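Local coordinates for protein pumilio homology domain family member 4 (Saccharomyces cerevisiae, PDB 3BWT) that binds mRNA through its Pumilio homology domain, an array of eight helical repeats, and takes part in gene regulation in yeast, at residues Tyr222-Ala236 and Ile252-Ile266. Sequence-based numbering, arbitrary orientation.
Sequences YDYTHKIVHLLKPRA and ILKTAIVSEPMILEI
Val-229 faces Ile-252 and Val-258 where helix 224-232 runs beside helix 256-266 in nearly the same direction, the axes 11° apart and 10.9 Å from each other at closest approach. The backbones draw together toward the C-terminal end, with Lys-233 and Met-262 only 6.2 Å apart between their CA atoms. At the end of the preceding helix, CG1, CG2 and CD1 of Ile-252 all lie 4.1 Å from CG2 of Val-229.

At the N-terminal end, CD1 of Ile-257 lies over one face of the Tyr-222 ring in a CH-pi contact, 3.5 Å from the centroid. The same methyl meets the His-226 imidazole obliquely, nearest to NE2. Further along, Val-229 CG2 sits 3.8 Å from Val-258 CG1. Met-262, its chain folded at chi2 and chi3, brings SD to 3.5 Å from CB of Ala-236, which also touches CG1 of Ile-266. At the C-terminal end, partly exposed Lys-233 and Glu-265 carry much of the buried surface. A chi1 of -172° turns CG of Lys-233 away from its own N and lays it against Glu-265, 3.6 Å from CB; the bent end then sets NZ 3.5 Å from OE1 of Glu-265 in a salt bridge. OE2 takes a hydrogen bond from ND2 of Asn-269.

No hydrogen bond joins the segments. Apolar packing by Tyr-222, His-226 and Val-229 couples the end of Pumilio repeat 6 to repeat 7, as in the stacked superhelix of PUF proteins, while the alanine contacts and the ion pair hold repeat 7 together internally.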
loop_
_atom_site.group_PDB
_atom_site.type_symbol
_atom_site.label_atom_id
_atom_site.label_comp_id
_atom_site.label_asym_id
_atom_site.label_seq_id
_atom_site.Cartn_x
_atom_site.Cartn_y
_atom_site.Cartn_z
ATOM N N TYR A 222 18.123 8.267 -9.176
ATOM C CA TYR A 222 18.043 6.848 -9.509
ATOM C C TYR A 222 19.165 5.997 -8.925
ATOM O O TYR A 222 20.344 6.242 -9.170
ATOM C CB TYR A 222 17.958 6.670 -11.022
ATOM C CG TYR A 222 16.772 7.388 -11.611
ATOM C CD1 TYR A 222 16.836 8.741 -11.921
ATOM C CD2 TYR A 222 15.579 6.724 -11.833
ATOM C CE1 TYR A 222 15.740 9.406 -12.453
ATOM C CE2 TYR A 222 14.484 7.377 -12.357
ATOM C CZ TYR A 222 14.567 8.714 -12.668
ATOM O OH TYR A 222 13.469 9.356 -13.190
ATOM N N ASP A 223 18.777 4.989 -8.151
ATOM C CA ASP A 223 19.726 4.078 -7.531
ATOM C C ASP A 223 19.279 2.635 -7.771
ATOM O O ASP A 223 19.900 1.913 -8.554
ATOM C CB ASP A 223 19.866 4.376 -6.030
ATOM C CG ASP A 223 20.737 3.360 -5.300
ATOM O OD1 ASP A 223 21.167 2.370 -5.932
ATOM O OD2 ASP A 223 20.992 3.543 -4.087
ATOM N N TYR A 224 18.203 2.216 -7.102
ATOM C CA TYR A 224 17.747 0.832 -7.198
ATOM C C TYR A 224 17.102 0.551 -8.550
ATOM O O TYR A 224 17.106 -0.584 -9.027
ATOM C CB TYR A 224 16.817 0.469 -6.036
ATOM C CG TYR A 224 17.529 0.458 -4.699
ATOM C CD1 TYR A 224 18.300 -0.633 -4.310
ATOM C CD2 TYR A 224 17.456 1.555 -3.838
ATOM C CE1 TYR A 224 18.970 -0.636 -3.095
ATOM C CE2 TYR A 224 18.113 1.561 -2.626
ATOM C CZ TYR A 224 18.871 0.464 -2.258
ATOM O OH TYR A 224 19.533 0.474 -1.050
ATOM N N THR A 225 16.568 1.592 -9.178
ATOM C CA THR A 225 16.040 1.449 -10.516
ATOM C C THR A 225 17.114 0.832 -11.404
ATOM O O THR A 225 16.881 -0.155 -12.092
ATOM C CB THR A 225 15.605 2.812 -11.082
ATOM O OG1 THR A 225 14.485 3.304 -10.334
ATOM C CG2 THR A 225 15.213 2.687 -12.541
ATOM N N HIS A 226 18.308 1.410 -11.376
ATOM C CA HIS A 226 19.391 0.925 -12.220
ATOM C C HIS A 226 19.793 -0.494 -11.846
ATOM O O HIS A 226 20.074 -1.316 -12.717
ATOM C CB HIS A 226 20.600 1.866 -12.165
ATOM C CG HIS A 226 20.377 3.178 -12.850
ATOM N ND1 HIS A 226 20.456 4.387 -12.190
ATOM C CD2 HIS A 226 20.069 3.472 -14.137
ATOM C CE1 HIS A 226 20.212 5.368 -13.042
ATOM N NE2 HIS A 226 19.972 4.841 -14.230
ATOM N N LYS A 227 19.817 -0.789 -10.553
ATOM C CA LYS A 227 20.209 -2.126 -10.113
ATOM C C LYS A 227 19.177 -3.200 -10.512
ATOM O O LYS A 227 19.541 -4.327 -10.865
ATOM C CB LYS A 227 20.484 -2.133 -8.611
ATOM C CG LYS A 227 21.713 -1.316 -8.216
ATOM C CD LYS A 227 21.953 -1.367 -6.706
ATOM C CE LYS A 227 23.170 -0.544 -6.280
ATOM N NZ LYS A 227 23.411 -0.573 -4.820
ATOM N N ILE A 228 17.897 -2.835 -10.477
ATOM C CA ILE A 228 16.829 -3.718 -10.929
ATOM C C ILE A 228 16.951 -3.973 -12.422
ATOM O O ILE A 228 16.964 -5.121 -12.868
ATOM C CB ILE A 228 15.439 -3.112 -10.675
ATOM C CG1 ILE A 228 15.152 -3.010 -9.179
ATOM C CG2 ILE A 228 14.367 -3.937 -11.362
ATOM C CD1 ILE A 228 13.936 -2.187 -8.878
ATOM N N VAL A 229 17.024 -2.896 -13.198
ATOM C CA VAL A 229 17.145 -3.025 -14.640
ATOM C C VAL A 229 18.307 -3.941 -14.992
ATOM O O VAL A 229 18.167 -4.846 -15.819
ATOM C CB VAL A 229 17.324 -1.670 -15.318
ATOM C CG1 VAL A 229 17.563 -1.854 -16.804
ATOM C CG2 VAL A 229 16.089 -0.816 -15.090
ATOM N N HIS A 230 19.442 -3.721 -14.344
ATOM C CA HIS A 230 20.612 -4.558 -14.569
ATOM C C HIS A 230 20.346 -6.053 -14.365
ATOM O O HIS A 230 20.923 -6.888 -15.054
ATOM C CB HIS A 230 21.779 -4.111 -13.687
ATOM C CG HIS A 230 22.982 -4.996 -13.800
ATOM N ND1 HIS A 230 23.842 -4.949 -14.878
ATOM C CD2 HIS A 230 23.456 -5.964 -12.981
ATOM C CE1 HIS A 230 24.794 -5.848 -14.716
ATOM N NE2 HIS A 230 24.583 -6.478 -13.574
ATOM N N LEU A 231 19.483 -6.393 -13.416
ATOM C CA LEU A 231 19.207 -7.801 -13.111
ATOM C C LEU A 231 18.160 -8.428 -14.027
ATOM O O LEU A 231 18.241 -9.612 -14.338
ATOM C CB LEU A 231 18.793 -7.976 -11.644
ATOM C CG LEU A 231 19.911 -7.865 -10.606
ATOM C CD1 LEU A 231 19.367 -7.638 -9.201
ATOM C CD2 LEU A 231 20.777 -9.102 -10.649
ATOM N N LEU A 232 17.189 -7.635 -14.470
ATOM C CA LEU A 232 16.071 -8.177 -15.243
ATOM C C LEU A 232 16.213 -8.027 -16.754
ATOM O O LEU A 232 15.578 -8.761 -17.510
ATOM C CB LEU A 232 14.753 -7.536 -14.810
ATOM C CG LEU A 232 14.416 -7.449 -13.329
ATOM C CD1 LEU A 232 13.058 -6.795 -13.191
ATOM C CD2 LEU A 232 14.431 -8.814 -12.676
ATOM N N LYS A 233 17.015 -7.063 -17.196
ATOM C CA LYS A 233 17.177 -6.824 -18.631
ATOM C C LYS A 233 17.537 -8.097 -19.407
ATOM O O LYS A 233 16.970 -8.356 -20.462
ATOM C CB LYS A 233 18.199 -5.713 -18.902
ATOM C CG LYS A 233 18.258 -5.283 -20.360
ATOM C CD LYS A 233 18.807 -3.863 -20.518
ATOM C CE LYS A 233 20.271 -3.755 -20.093
ATOM N NZ LYS A 233 21.212 -4.188 -21.167
ATOM N N PRO A 234 18.481 -8.896 -18.883
ATOM C CA PRO A 234 18.892 -10.135 -19.554
ATOM C C PRO A 234 17.761 -11.146 -19.761
ATOM O O PRO A 234 17.982 -12.219 -20.331
ATOM C CB PRO A 234 19.939 -10.707 -18.598
ATOM C CG PRO A 234 20.516 -9.507 -17.935
ATOM C CD PRO A 234 19.361 -8.576 -17.744
ATOM N N ARG A 235 16.561 -10.814 -19.304
ATOM C CA ARG A 235 15.442 -11.735 -19.414
ATOM C C ARG A 235 14.251 -10.995 -19.991
ATOM O O ARG A 235 13.103 -11.428 -19.855
ATOM C CB ARG A 235 15.107 -12.340 -18.046
ATOM C CG ARG A 235 16.347 -12.740 -17.245
ATOM C CD ARG A 235 16.102 -13.915 -16.301
ATOM N NE ARG A 235 15.574 -13.503 -15.005
ATOM C CZ ARG A 235 14.444 -13.962 -14.482
ATOM N NH1 ARG A 235 13.726 -14.869 -15.139
ATOM N NH2 ARG A 235 14.037 -13.527 -13.294
ATOM N N ALA A 236 14.545 -9.885 -20.658
ATOM C CA ALA A 236 13.518 -8.970 -21.141
ATOM C C ALA A 236 12.365 -9.683 -21.840
ATOM O O ALA A 236 11.196 -9.420 -21.557
ATOM C CB ALA A 236 14.133 -7.923 -22.057
ATOM N N ILE A 252 9.460 -0.347 -16.512
ATOM C CA ILE A 252 10.754 0.120 -16.996
ATOM C C ILE A 252 10.639 0.802 -18.367
ATOM O O ILE A 252 11.231 1.864 -18.594
ATOM C CB ILE A 252 11.759 -1.041 -17.072
ATOM C CG1 ILE A 252 12.134 -1.511 -15.670
ATOM C CG2 ILE A 252 12.998 -0.621 -17.828
ATOM C CD1 ILE A 252 12.619 -2.947 -15.615
ATOM N N LEU A 253 9.873 0.201 -19.275
ATOM C CA LEU A 253 9.654 0.809 -20.588
ATOM C C LEU A 253 9.023 2.188 -20.459
ATOM O O LEU A 253 9.144 3.013 -21.357
ATOM C CB LEU A 253 8.762 -0.072 -21.469
ATOM C CG LEU A 253 9.398 -1.331 -22.047
ATOM C CD1 LEU A 253 8.406 -2.052 -22.939
ATOM C CD2 LEU A 253 10.671 -0.978 -22.810
ATOM N N LYS A 254 8.338 2.425 -19.344
ATOM C CA LYS A 254 7.646 3.693 -19.119
ATOM C C LYS A 254 8.432 4.618 -18.189
ATOM O O LYS A 254 7.954 5.688 -17.810
ATOM C CB LYS A 254 6.227 3.453 -18.582
ATOM C CG LYS A 254 5.253 2.907 -19.621
ATOM C CD LYS A 254 3.852 2.733 -19.041
ATOM C CE LYS A 254 2.838 2.372 -20.125
ATOM N NZ LYS A 254 1.425 2.413 -19.630
ATOM N N THR A 255 9.638 4.205 -17.828
ATOM C CA THR A 255 10.520 5.065 -17.053
ATOM C C THR A 255 11.608 5.655 -17.950
ATOM O O THR A 255 12.608 4.996 -18.245
ATOM C CB THR A 255 11.148 4.305 -15.889
ATOM O OG1 THR A 255 10.101 3.729 -15.101
ATOM C CG2 THR A 255 11.999 5.241 -15.020
ATOM N N ALA A 256 11.407 6.906 -18.362
ATOM C CA ALA A 256 12.198 7.508 -19.438
ATOM C C ALA A 256 13.691 7.169 -19.443
ATOM O O ALA A 256 14.224 6.805 -20.490
ATOM C CB ALA A 256 11.992 9.011 -19.483
ATOM N N ILE A 257 14.358 7.274 -18.293
ATOM C CA ILE A 257 15.811 7.079 -18.262
ATOM C C ILE A 257 16.263 5.641 -18.414
ATOM O O ILE A 257 17.462 5.390 -18.531
ATOM C CB ILE A 257 16.486 7.605 -16.978
ATOM C CG1 ILE A 257 16.155 6.686 -15.803
ATOM C CG2 ILE A 257 16.128 9.068 -16.723
ATOM C CD1 ILE A 257 17.295 6.521 -14.808
ATOM N N VAL A 258 15.333 4.692 -18.381
ATOM C CA VAL A 258 15.710 3.296 -18.588
ATOM C C VAL A 258 14.955 2.672 -19.748
ATOM O O VAL A 258 15.198 1.521 -20.098
ATOM C CB VAL A 258 15.538 2.443 -17.324
ATOM C CG1 VAL A 258 16.669 2.702 -16.361
ATOM C CG2 VAL A 258 14.186 2.706 -16.669
ATOM N N SER A 259 14.053 3.441 -20.351
ATOM C CA SER A 259 13.288 2.978 -21.509
ATOM C C SER A 259 14.189 2.287 -22.529
ATOM O O SER A 259 13.999 1.115 -22.863
ATOM C CB SER A 259 12.579 4.151 -22.200
ATOM O OG SER A 259 11.802 4.919 -21.294
ATOM N N GLU A 260 15.193 3.020 -22.994
ATOM C CA GLU A 260 15.903 2.651 -24.208
ATOM C C GLU A 260 16.842 1.438 -24.092
ATOM O O GLU A 260 16.893 0.612 -24.995
ATOM C CB GLU A 260 16.549 3.897 -24.830
ATOM C CG GLU A 260 15.478 4.979 -25.086
ATOM C CD GLU A 260 15.950 6.183 -25.890
ATOM O OE1 GLU A 260 17.151 6.258 -26.239
ATOM O OE2 GLU A 260 15.099 7.065 -26.164
ATOM N N PRO A 261 17.562 1.308 -22.975
ATOM C CA PRO A 261 18.303 0.059 -22.766
ATOM C C PRO A 261 17.408 -1.181 -22.884
ATOM O O PRO A 261 17.808 -2.189 -23.480
ATOM C CB PRO A 261 18.806 0.201 -21.333
ATOM C CG PRO A 261 18.966 1.669 -21.146
ATOM C CD PRO A 261 17.866 2.317 -21.947
ATOM N N MET A 262 16.209 -1.105 -22.313
ATOM C CA MET A 262 15.270 -2.226 -22.351
ATOM C C MET A 262 14.771 -2.485 -23.767
ATOM O O MET A 262 14.752 -3.625 -24.229
ATOM C CB MET A 262 14.080 -1.985 -21.408
ATOM C CG MET A 262 13.110 -3.164 -21.302
ATOM S SD MET A 262 13.815 -4.701 -20.645
ATOM C CE MET A 262 14.148 -4.228 -18.954
ATOM N N ILE A 263 14.353 -1.420 -24.443
ATOM C CA ILE A 263 13.913 -1.514 -25.827
ATOM C C ILE A 263 15.023 -2.120 -26.672
ATOM O O ILE A 263 14.776 -2.926 -27.568
ATOM C CB ILE A 263 13.517 -0.132 -26.378
ATOM C CG1 ILE A 263 12.271 0.383 -25.649
ATOM C CG2 ILE A 263 13.282 -0.193 -27.882
ATOM C CD1 ILE A 263 11.839 1.772 -26.067
ATOM N N LEU A 264 16.254 -1.736 -26.358
ATOM C CA LEU A 264 17.431 -2.253 -27.038
ATOM C C LEU A 264 17.606 -3.749 -26.861
ATOM O O LEU A 264 17.896 -4.463 -27.822
ATOM C CB LEU A 264 18.680 -1.546 -26.528
ATOM C CG LEU A 264 19.218 -0.444 -27.428
ATOM C CD1 LEU A 264 20.333 0.303 -26.710
ATOM C CD2 LEU A 264 19.709 -1.052 -28.734
ATOM N N GLU A 265 17.458 -4.214 -25.626
ATOM C CA GLU A 265 17.561 -5.635 -25.324
ATOM C C GLU A 265 16.533 -6.417 -26.127
ATOM O O GLU A 265 16.849 -7.421 -26.771
ATOM C CB GLU A 265 17.334 -5.878 -23.835
ATOM C CG GLU A 265 17.721 -7.271 -23.386
ATOM C CD GLU A 265 19.215 -7.485 -23.434
ATOM O OE1 GLU A 265 19.944 -6.479 -23.548
ATOM O OE2 GLU A 265 19.656 -8.651 -23.355
ATOM N N ILE A 266 15.296 -5.943 -26.080
ATOM C CA ILE A 266 14.218 -6.531 -26.865
ATOM C C ILE A 266 14.566 -6.571 -28.358
ATOM O O ILE A 266 14.326 -7.575 -29.029
ATOM C CB ILE A 266 12.881 -5.788 -26.609
ATOM C CG1 ILE A 266 12.399 -6.080 -25.182
ATOM C CG2 ILE A 266 11.833 -6.166 -27.640
ATOM C CD1 ILE A 266 11.197 -5.287 -24.751
#